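Local atomic coordinates of aminoglycoside-O-phosphotransferase VIII (Streptomyces rimosus, PDB entry 4H05), a protein that probably transfers a phosphate group from ATP to the 3'-hydroxyl of aminoglycoside antibiotics, a modification that gives resistance to them. Residues Val95-Gln108 with Pro193-Gly207. Sequence-based numbering, arbitrary orientation.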
ATOM      1  N   VAL A  95       9.828  10.896   1.474  1.00 30.24           N
ATOM      2  CA  VAL A  95       8.833  11.661   0.648  1.00 34.51           C
ATOM      3  C   VAL A  95       8.347  12.849   1.480  1.00 33.09           C
ATOM      4  O   VAL A  95       7.905  12.640   2.584  1.00 31.66           O
ATOM      5  CB  VAL A  95       7.585  10.775   0.267  1.00 34.77           C
ATOM      6  CG1 VAL A  95       6.588  11.553  -0.595  1.00 31.36           C
ATOM      7  CG2 VAL A  95       8.023   9.526  -0.465  1.00 28.78           C
ATOM      8  N   PRO A  96       8.424  14.092   0.966  1.00 32.55           N
ATOM      9  CA  PRO A  96       8.023  15.153   1.865  1.00 31.62           C
ATOM     10  C   PRO A  96       6.522  15.149   2.038  1.00 29.96           C
ATOM     11  O   PRO A  96       5.857  14.374   1.415  1.00 38.55           O
ATOM     12  CB  PRO A  96       8.481  16.441   1.154  1.00 33.39           C
ATOM     13  CG  PRO A  96       8.597  16.030  -0.293  1.00 38.12           C
ATOM     14  CD  PRO A  96       9.028  14.591  -0.268  1.00 32.01           C
ATOM     15  N   GLY A  97       6.023  15.955   2.965  1.00 29.11           N
ATOM     16  CA  GLY A  97       4.646  16.246   3.085  1.00 29.19           C
ATOM     17  C   GLY A  97       3.967  15.437   4.161  1.00 33.73           C
ATOM     18  O   GLY A  97       4.620  14.891   5.040  1.00 36.25           O
ATOM     19  N   ARG A  98       2.629  15.413   4.106  1.00 31.41           N
ATOM     20  CA  ARG A  98       1.833  14.823   5.153  1.00 32.58           C
ATOM     21  C   ARG A  98       0.993  13.672   4.552  1.00 31.20           C
ATOM     22  O   ARG A  98       0.453  13.797   3.451  1.00 26.29           O
ATOM     23  CB  ARG A  98       0.924  15.884   5.746  1.00 37.15           C
ATOM     24  CG  ARG A  98      -0.087  15.341   6.756  1.00 37.76           C
ATOM     25  CD  ARG A  98      -1.060  16.454   7.132  1.00 42.62           C
ATOM     26  NE  ARG A  98      -0.397  17.686   7.540  1.00 40.35           N
ATOM     27  CZ  ARG A  98      -0.849  18.917   7.274  1.00 46.46           C
ATOM     28  NH1 ARG A  98      -1.953  19.108   6.568  1.00 42.79           N
ATOM     29  NH2 ARG A  98      -0.186  19.987   7.726  1.00 46.58           N
ATOM     30  N   PRO A  99       0.922  12.552   5.255  1.00 28.69           N
ATOM     31  CA  PRO A  99       0.119  11.472   4.710  1.00 29.11           C
ATOM     32  C   PRO A  99      -1.389  11.731   4.749  1.00 30.80           C
ATOM     33  O   PRO A  99      -1.864  12.450   5.614  1.00 31.92           O
ATOM     34  CB  PRO A  99       0.521  10.267   5.538  1.00 30.69           C
ATOM     35  CG  PRO A  99       1.220  10.771   6.764  1.00 32.69           C
ATOM     36  CD  PRO A  99       1.600  12.217   6.519  1.00 31.50           C
ATOM     37  N   ALA A 100      -2.120  11.183   3.786  1.00 27.69           N
ATOM     38  CA  ALA A 100      -3.568  11.301   3.691  1.00 30.73           C
ATOM     39  C   ALA A 100      -4.330  10.758   4.959  1.00 38.52           C
ATOM     40  O   ALA A 100      -5.479  11.112   5.191  1.00 32.15           O
ATOM     41  CB  ALA A 100      -4.069  10.605   2.419  1.00 28.79           C
ATOM     42  N   SER A 101      -3.672   9.804   5.604  1.00 35.27           N
ATOM     43  CA  SER A 101      -3.733   9.338   6.981  1.00 38.31           C
ATOM     44  C   SER A 101      -3.782  10.357   8.154  1.00 41.08           C
ATOM     45  O   SER A 101      -4.323  10.073   9.222  1.00 38.24           O
ATOM     46  CB  SER A 101      -2.354   8.679   7.161  1.00 37.92           C
ATOM     47  OG  SER A 101      -2.466   7.480   7.852  1.00 43.28           O
ATOM     48  N   ALA A 102      -3.082  11.472   8.035  1.00 42.02           N
ATOM     49  CA  ALA A 102      -3.021  12.421   9.145  1.00 44.10           C
ATOM     50  C   ALA A 102      -4.398  13.072   9.253  1.00 44.55           C
ATOM     51  O   ALA A 102      -5.239  12.904   8.365  1.00 42.06           O
ATOM     52  CB  ALA A 102      -1.946  13.473   8.930  1.00 35.76           C
ATOM     53  N   ARG A 103      -4.634  13.776  10.364  1.00 47.59           N
ATOM     54  CA  ARG A 103      -5.847  14.578  10.516  1.00 48.69           C
ATOM     55  C   ARG A 103      -5.587  15.888   9.754  1.00 48.24           C
ATOM     56  O   ARG A 103      -4.777  16.701  10.147  1.00 52.93           O
ATOM     57  CB  ARG A 103      -6.161  14.838  12.006  1.00 53.30           C
ATOM     58  CG  ARG A 103      -7.478  15.609  12.252  1.00 60.63           C
ATOM     59  CD  ARG A 103      -7.900  15.826  13.734  1.00 59.47           C
ATOM     60  NE  ARG A 103      -6.831  16.198  14.675  1.00 64.49           N
ATOM     61  CZ  ARG A 103      -6.082  17.306  14.602  1.00 73.10           C
ATOM     62  NH1 ARG A 103      -6.225  18.180  13.610  1.00 74.82           N
ATOM     63  NH2 ARG A 103      -5.146  17.535  15.521  1.00 76.86           N
ATOM     64  N   TRP A 104      -6.267  16.076   8.649  1.00 39.22           N
ATOM     65  CA  TRP A 104      -6.058  17.218   7.834  1.00 35.88           C
ATOM     66  C   TRP A 104      -7.014  18.333   8.259  1.00 40.42           C
ATOM     67  O   TRP A 104      -8.137  18.043   8.724  1.00 39.71           O
ATOM     68  CB  TRP A 104      -6.291  16.832   6.365  1.00 34.92           C
ATOM     69  CG  TRP A 104      -5.103  16.229   5.678  1.00 33.47           C
ATOM     70  CD1 TRP A 104      -4.650  14.912   5.790  1.00 36.55           C
ATOM     71  CD2 TRP A 104      -4.152  16.882   4.771  1.00 34.30           C
ATOM     72  NE1 TRP A 104      -3.506  14.729   5.093  1.00 33.11           N
ATOM     73  CE2 TRP A 104      -3.153  15.872   4.440  1.00 34.60           C
ATOM     74  CE3 TRP A 104      -4.028  18.160   4.226  1.00 30.93           C
ATOM     75  CZ2 TRP A 104      -2.095  16.134   3.573  1.00 35.30           C
ATOM     76  CZ3 TRP A 104      -2.980  18.420   3.353  1.00 32.08           C
ATOM     77  CH2 TRP A 104      -2.017  17.429   3.036  1.00 37.89           C
ATOM     78  N   PRO A 105      -6.618  19.618   8.052  1.00 42.79           N
ATOM     79  CA  PRO A 105      -7.589  20.690   8.216  1.00 45.25           C
ATOM     80  C   PRO A 105      -8.861  20.372   7.463  1.00 44.65           C
ATOM     81  O   PRO A 105      -8.830  20.014   6.291  1.00 48.64           O
ATOM     82  CB  PRO A 105      -6.883  21.911   7.619  1.00 43.45           C
ATOM     83  CG  PRO A 105      -5.469  21.655   7.937  1.00 43.47           C
ATOM     84  CD  PRO A 105      -5.297  20.170   7.698  1.00 42.83           C
ATOM     85  N   ARG A 106      -9.976  20.501   8.170  1.00 45.74           N
ATOM     86  CA  ARG A 106     -11.290  20.202   7.652  1.00 41.39           C
ATOM     87  C   ARG A 106     -11.550  20.759   6.264  1.00 36.79           C
ATOM     88  O   ARG A 106     -12.166  20.132   5.433  1.00 34.04           O
ATOM     89  CB  ARG A 106     -12.325  20.684   8.694  1.00 48.49           C
ATOM     90  CG  ARG A 106     -13.538  21.401   8.143  1.00 55.84           C
ATOM     91  CD  ARG A 106     -14.338  22.131   9.247  1.00 65.44           C
ATOM     92  NE  ARG A 106     -15.762  22.008   8.933  1.00 66.80           N
ATOM     93  CZ  ARG A 106     -16.473  20.907   9.173  1.00 67.77           C
ATOM     94  NH1 ARG A 106     -15.899  19.861   9.780  1.00 53.15           N
ATOM     95  NH2 ARG A 106     -17.764  20.866   8.831  1.00 67.28           N
ATOM     96  N   GLU A 107     -11.054  21.954   5.994  1.00 41.29           N
ATOM     97  CA  GLU A 107     -11.324  22.612   4.728  1.00 43.58           C
ATOM     98  C   GLU A 107     -10.459  22.007   3.672  1.00 44.95           C
ATOM     99  O   GLU A 107     -10.452  22.515   2.563  1.00 45.10           O
ATOM    100  CB  GLU A 107     -10.968  24.114   4.759  1.00 49.48           C
ATOM    101  CG  GLU A 107     -10.898  24.781   6.127  1.00 55.09           C
ATOM    102  CD  GLU A 107      -9.619  24.464   6.897  1.00 54.59           C
ATOM    103  OE1 GLU A 107      -9.631  23.378   7.522  1.00 58.09           O
ATOM    104  OE2 GLU A 107      -8.630  25.273   6.899  1.00 48.77           O
ATOM    105  N   GLN A 108      -9.630  21.012   4.016  1.00 42.02           N
ATOM    106  CA  GLN A 108      -8.759  20.406   2.997  1.00 39.44           C
ATOM    107  C   GLN A 108      -9.147  18.930   2.738  1.00 37.11           C
ATOM    108  O   GLN A 108      -8.802  18.354   1.715  1.00 42.09           O
ATOM    109  CB  GLN A 108      -7.276  20.585   3.393  1.00 36.05           C
ATOM    110  CG  GLN A 108      -6.668  21.928   3.031  1.00 34.31           C
ATOM    111  CD  GLN A 108      -5.159  21.975   3.303  1.00 39.20           C
ATOM    112  OE1 GLN A 108      -4.382  22.452   2.486  1.00 40.26           O
ATOM    113  NE2 GLN A 108      -4.749  21.482   4.446  1.00 30.24           N
ATOM    114  N   PRO A 193      -4.864   5.643   2.655  1.00 32.34           N
ATOM    115  CA  PRO A 193      -4.380   7.003   2.826  1.00 35.42           C
ATOM    116  C   PRO A 193      -3.005   7.055   3.534  1.00 31.87           C
ATOM    117  O   PRO A 193      -2.236   7.972   3.366  1.00 28.84           O
ATOM    118  CB  PRO A 193      -5.504   7.652   3.631  1.00 36.75           C
ATOM    119  CG  PRO A 193      -6.712   6.795   3.339  1.00 35.03           C
ATOM    120  CD  PRO A 193      -6.122   5.431   3.375  1.00 32.21           C
ATOM    121  N   ASP A 194      -2.711   6.031   4.278  1.00 30.71           N
ATOM    122  CA  ASP A 194      -1.432   5.827   4.847  1.00 33.98           C
ATOM    123  C   ASP A 194      -0.298   5.803   3.876  1.00 27.76           C
ATOM    124  O   ASP A 194       0.712   6.262   4.188  1.00 28.58           O
ATOM    125  CB  ASP A 194      -1.439   4.528   5.690  1.00 42.89           C
ATOM    126  CG  ASP A 194      -1.518   4.837   7.146  1.00 49.80           C
ATOM    127  OD1 ASP A 194      -0.752   5.737   7.552  1.00 58.78           O
ATOM    128  OD2 ASP A 194      -2.371   4.281   7.868  1.00 66.40           O
ATOM    129  N   ASN A 195      -0.485   5.296   2.681  1.00 25.94           N
ATOM    130  CA  ASN A 195       0.580   5.128   1.719  1.00 22.71           C
ATOM    131  C   ASN A 195       0.681   6.222   0.672  1.00 26.24           C
ATOM    132  O   ASN A 195       1.368   6.075  -0.395  1.00 26.69           O
ATOM    133  CB  ASN A 195       0.248   3.771   1.094  1.00 23.10           C
ATOM    134  CG  ASN A 195       0.493   2.686   2.069  1.00 22.22           C
ATOM    135  OD1 ASN A 195       1.353   2.905   2.912  1.00 21.27           O
ATOM    136  ND2 ASN A 195      -0.209   1.532   1.981  1.00 21.17           N
ATOM    137  N   VAL A 196      -0.046   7.317   0.923  1.00 29.26           N
ATOM    138  CA  VAL A 196      -0.042   8.492   0.025  1.00 26.64           C
ATOM    139  C   VAL A 196       0.256   9.752   0.838  1.00 27.95           C
ATOM    140  O   VAL A 196      -0.382  10.054   1.873  1.00 24.73           O
ATOM    141  CB  VAL A 196      -1.379   8.677  -0.680  1.00 24.46           C
ATOM    142  CG1 VAL A 196      -1.309   9.801  -1.705  1.00 22.68           C
ATOM    143  CG2 VAL A 196      -1.812   7.390  -1.356  1.00 21.48           C
ATOM    144  N   LEU A 197       1.288  10.439   0.407  1.00 27.66           N
ATOM    145  CA  LEU A 197       1.697  11.624   1.088  1.00 29.34           C
ATOM    146  C   LEU A 197       1.425  12.787   0.143  1.00 26.90           C
ATOM    147  O   LEU A 197       1.397  12.630  -1.083  1.00 26.69           O
ATOM    148  CB  LEU A 197       3.178  11.541   1.433  1.00 29.96           C
ATOM    149  CG  LEU A 197       3.549  10.770   2.719  1.00 30.04           C
ATOM    150  CD1 LEU A 197       4.180   9.502   2.282  1.00 30.78           C
ATOM    151  CD2 LEU A 197       4.530  11.435   3.648  1.00 33.28           C
ATOM    152  N   LEU A 198       1.188  13.936   0.723  1.00 29.70           N
ATOM    153  CA  LEU A 198       0.844  15.062  -0.045  1.00 28.52           C
ATOM    154  C   LEU A 198       1.342  16.408   0.523  1.00 26.79           C
ATOM    155  O   LEU A 198       1.682  16.571   1.708  1.00 27.59           O
ATOM    156  CB  LEU A 198      -0.669  15.098  -0.298  1.00 31.11           C
ATOM    157  CG  LEU A 198      -1.857  14.214  -0.005  1.00 33.03           C
ATOM    158  CD1 LEU A 198      -2.721  14.068  -1.256  1.00 33.30           C
ATOM    159  CD2 LEU A 198      -1.587  12.920   0.769  1.00 30.61           C
ATOM    160  N   ASP A 199       1.407  17.391  -0.344  1.00 27.50           N
ATOM    161  CA  ASP A 199       1.987  18.677   0.084  1.00 28.91           C
ATOM    162  C   ASP A 199       0.962  19.314   1.061  1.00 27.34           C
ATOM    163  O   ASP A 199      -0.217  19.346   0.734  1.00 28.75           O
ATOM    164  CB  ASP A 199       2.215  19.523  -1.177  1.00 32.22           C
ATOM    165  CG  ASP A 199       2.659  20.935  -0.867  1.00 34.17           C
ATOM    166  OD1 ASP A 199       3.823  21.217  -1.069  1.00 37.88           O
ATOM    167  OD2 ASP A 199       1.850  21.709  -0.382  1.00 28.42           O
ATOM    168  N   PRO A 200       1.374  19.772   2.244  1.00 29.15           N
ATOM    169  CA  PRO A 200       0.343  20.317   3.180  1.00 33.54           C
ATOM    170  C   PRO A 200      -0.348  21.598   2.694  1.00 36.00           C
ATOM    171  O   PRO A 200      -1.475  21.895   3.110  1.00 38.17           O
ATOM    172  CB  PRO A 200       1.085  20.560   4.510  1.00 33.30           C
ATOM    173  CG  PRO A 200       2.462  20.001   4.321  1.00 36.93           C
ATOM    174  CD  PRO A 200       2.675  19.528   2.897  1.00 32.38           C
ATOM    175  N   ARG A 201       0.250  22.287   1.733  1.00 36.38           N
ATOM    176  CA  ARG A 201      -0.346  23.494   1.199  1.00 34.36           C
ATOM    177  C   ARG A 201      -1.208  23.225   0.022  1.00 38.18           C
ATOM    178  O   ARG A 201      -2.291  23.751  -0.040  1.00 36.44           O
ATOM    179  CB  ARG A 201       0.769  24.448   0.834  1.00 40.10           C
ATOM    180  CG  ARG A 201       0.344  25.869   0.514  1.00 45.21           C
ATOM    181  CD  ARG A 201       1.524  26.600  -0.149  1.00 45.13           C
ATOM    182  NE  ARG A 201       0.955  27.195  -1.321  1.00 53.53           N
ATOM    183  CZ  ARG A 201       1.389  27.110  -2.575  1.00 48.82           C
ATOM    184  NH1 ARG A 201       2.535  26.538  -2.900  1.00 50.45           N
ATOM    185  NH2 ARG A 201       0.668  27.712  -3.525  1.00 49.24           N
ATOM    186  N   THR A 202      -0.792  22.413  -0.952  1.00 37.35           N
ATOM    187  CA  THR A 202      -1.605  22.361  -2.186  1.00 34.76           C
ATOM    188  C   THR A 202      -2.446  21.085  -2.255  1.00 35.95           C
ATOM    189  O   THR A 202      -3.254  20.930  -3.144  1.00 35.45           O
ATOM    190  CB  THR A 202      -0.695  22.379  -3.426  1.00 33.55           C
ATOM    191  OG1 THR A 202       0.202  21.248  -3.360  1.00 29.70           O
ATOM    192  CG2 THR A 202       0.122  23.694  -3.462  1.00 31.30           C
ATOM    193  N   CYS A 203      -2.204  20.138  -1.341  1.00 39.60           N
ATOM    194  CA  CYS A 203      -2.702  18.745  -1.531  1.00 36.78           C
ATOM    195  C   CYS A 203      -2.184  18.054  -2.832  1.00 37.55           C
ATOM    196  O   CYS A 203      -2.763  17.046  -3.270  1.00 29.56           O
ATOM    197  CB  CYS A 203      -4.251  18.691  -1.461  1.00 36.86           C
ATOM    198  SG  CYS A 203      -4.889  19.361   0.099  1.00 39.70           S
ATOM    199  N   GLU A 204      -1.096  18.552  -3.464  1.00 30.89           N
ATOM    200  CA  GLU A 204      -0.562  17.772  -4.546  1.00 27.98           C
ATOM    201  C   GLU A 204      -0.053  16.505  -3.884  1.00 30.72           C
ATOM    202  O   GLU A 204       0.493  16.562  -2.800  1.00 30.06           O
ATOM    203  CB  GLU A 204       0.590  18.440  -5.240  1.00 27.88           C
ATOM    204  CG  GLU A 204       1.149  17.721  -6.468  1.00 27.00           C
ATOM    205  CD  GLU A 204       2.085  18.638  -7.259  1.00 27.78           C
ATOM    206  OE1 GLU A 204       2.292  19.810  -6.911  1.00 32.76           O
ATOM    207  OE2 GLU A 204       2.640  18.216  -8.256  1.00 28.55           O
ATOM    208  N   VAL A 205      -0.220  15.373  -4.551  1.00 25.01           N
ATOM    209  CA  VAL A 205       0.420  14.183  -4.107  1.00 26.81           C
ATOM    210  C   VAL A 205       1.943  14.305  -4.288  1.00 27.20           C
ATOM    211  O   VAL A 205       2.379  14.594  -5.356  1.00 30.88           O
ATOM    212  CB  VAL A 205      -0.036  13.017  -4.955  1.00 24.17           C
ATOM    213  CG1 VAL A 205       0.866  11.792  -4.661  1.00 26.85           C
ATOM    214  CG2 VAL A 205      -1.520  12.750  -4.692  1.00 23.52           C
ATOM    215  N   THR A 206       2.729  14.059  -3.246  1.00 28.59           N
ATOM    216  CA  THR A 206       4.174  14.155  -3.340  1.00 26.60           C
ATOM    217  C   THR A 206       4.813  12.795  -3.465  1.00 29.43           C
ATOM    218  O   THR A 206       5.902  12.733  -3.945  1.00 30.25           O
ATOM    219  CB  THR A 206       4.770  14.849  -2.130  1.00 27.62           C
ATOM    220  OG1 THR A 206       4.179  14.301  -0.959  1.00 25.68           O
ATOM    221  CG2 THR A 206       4.509  16.422  -2.186  1.00 25.32           C
ATOM    222  N   GLY A 207       4.174  11.703  -3.052  1.00 28.73           N
ATOM    223  CA  GLY A 207       4.852  10.398  -3.152  1.00 27.10           C
ATOM    224  C   GLY A 207       3.901   9.265  -2.802  1.00 27.36           C
ATOM    225  O   GLY A 207       3.012   9.407  -1.967  1.00 27.94           O
TER
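Arg98 and Leu198 form an antiparallel hydrogen-bonded pair. Arg98 N lies 2.8 Å from Leu198 O, and Leu198 N bonds back to Arg98 O. Ala100 N extends the pairing to Val196 O with a nearly straight bond (163°). Ahead of strand 98-99, Pro96 O accepts from Thr206 OG1 at 2.9 Å, the hydroxyl coming from above the carbonyl plane; chi1 of 46° sets it between the backbone N and the carbonyl carbon. Strand 205-208 has a classic beta bulge opposite Leu197, made by Thr206 and Gly207.

Apolar contacts form on both faces of the pair. On one, Pro99 CB rests near Leu197 CG, the two side chains running alongside. Val95 CG1 packs tightly at 3.3 Å on Gly207 CA. On the other face Leu198 CD2 meets Ala100 CB, and Leu198 CG lies 4.1 Å from Trp104 CZ2. Trp104 NE1 donates to Pro99 O, which helps fix the indole. Cys203 SG lies 3.9 Å from Trp104 CZ3, oblique to the ring. Pro200 CB lies over one face of the Arg98 guanidinium, toward its rim.

Predicted proton acceptor Asp190 and predicted magnesium ligand Asn195 probably belong to a kinase-like catalytic loop leading into central strand 196-198. Strands 98-99 and 205-208 flank it. Helix 109-124 packs against Ala100, Trp104 and Val196.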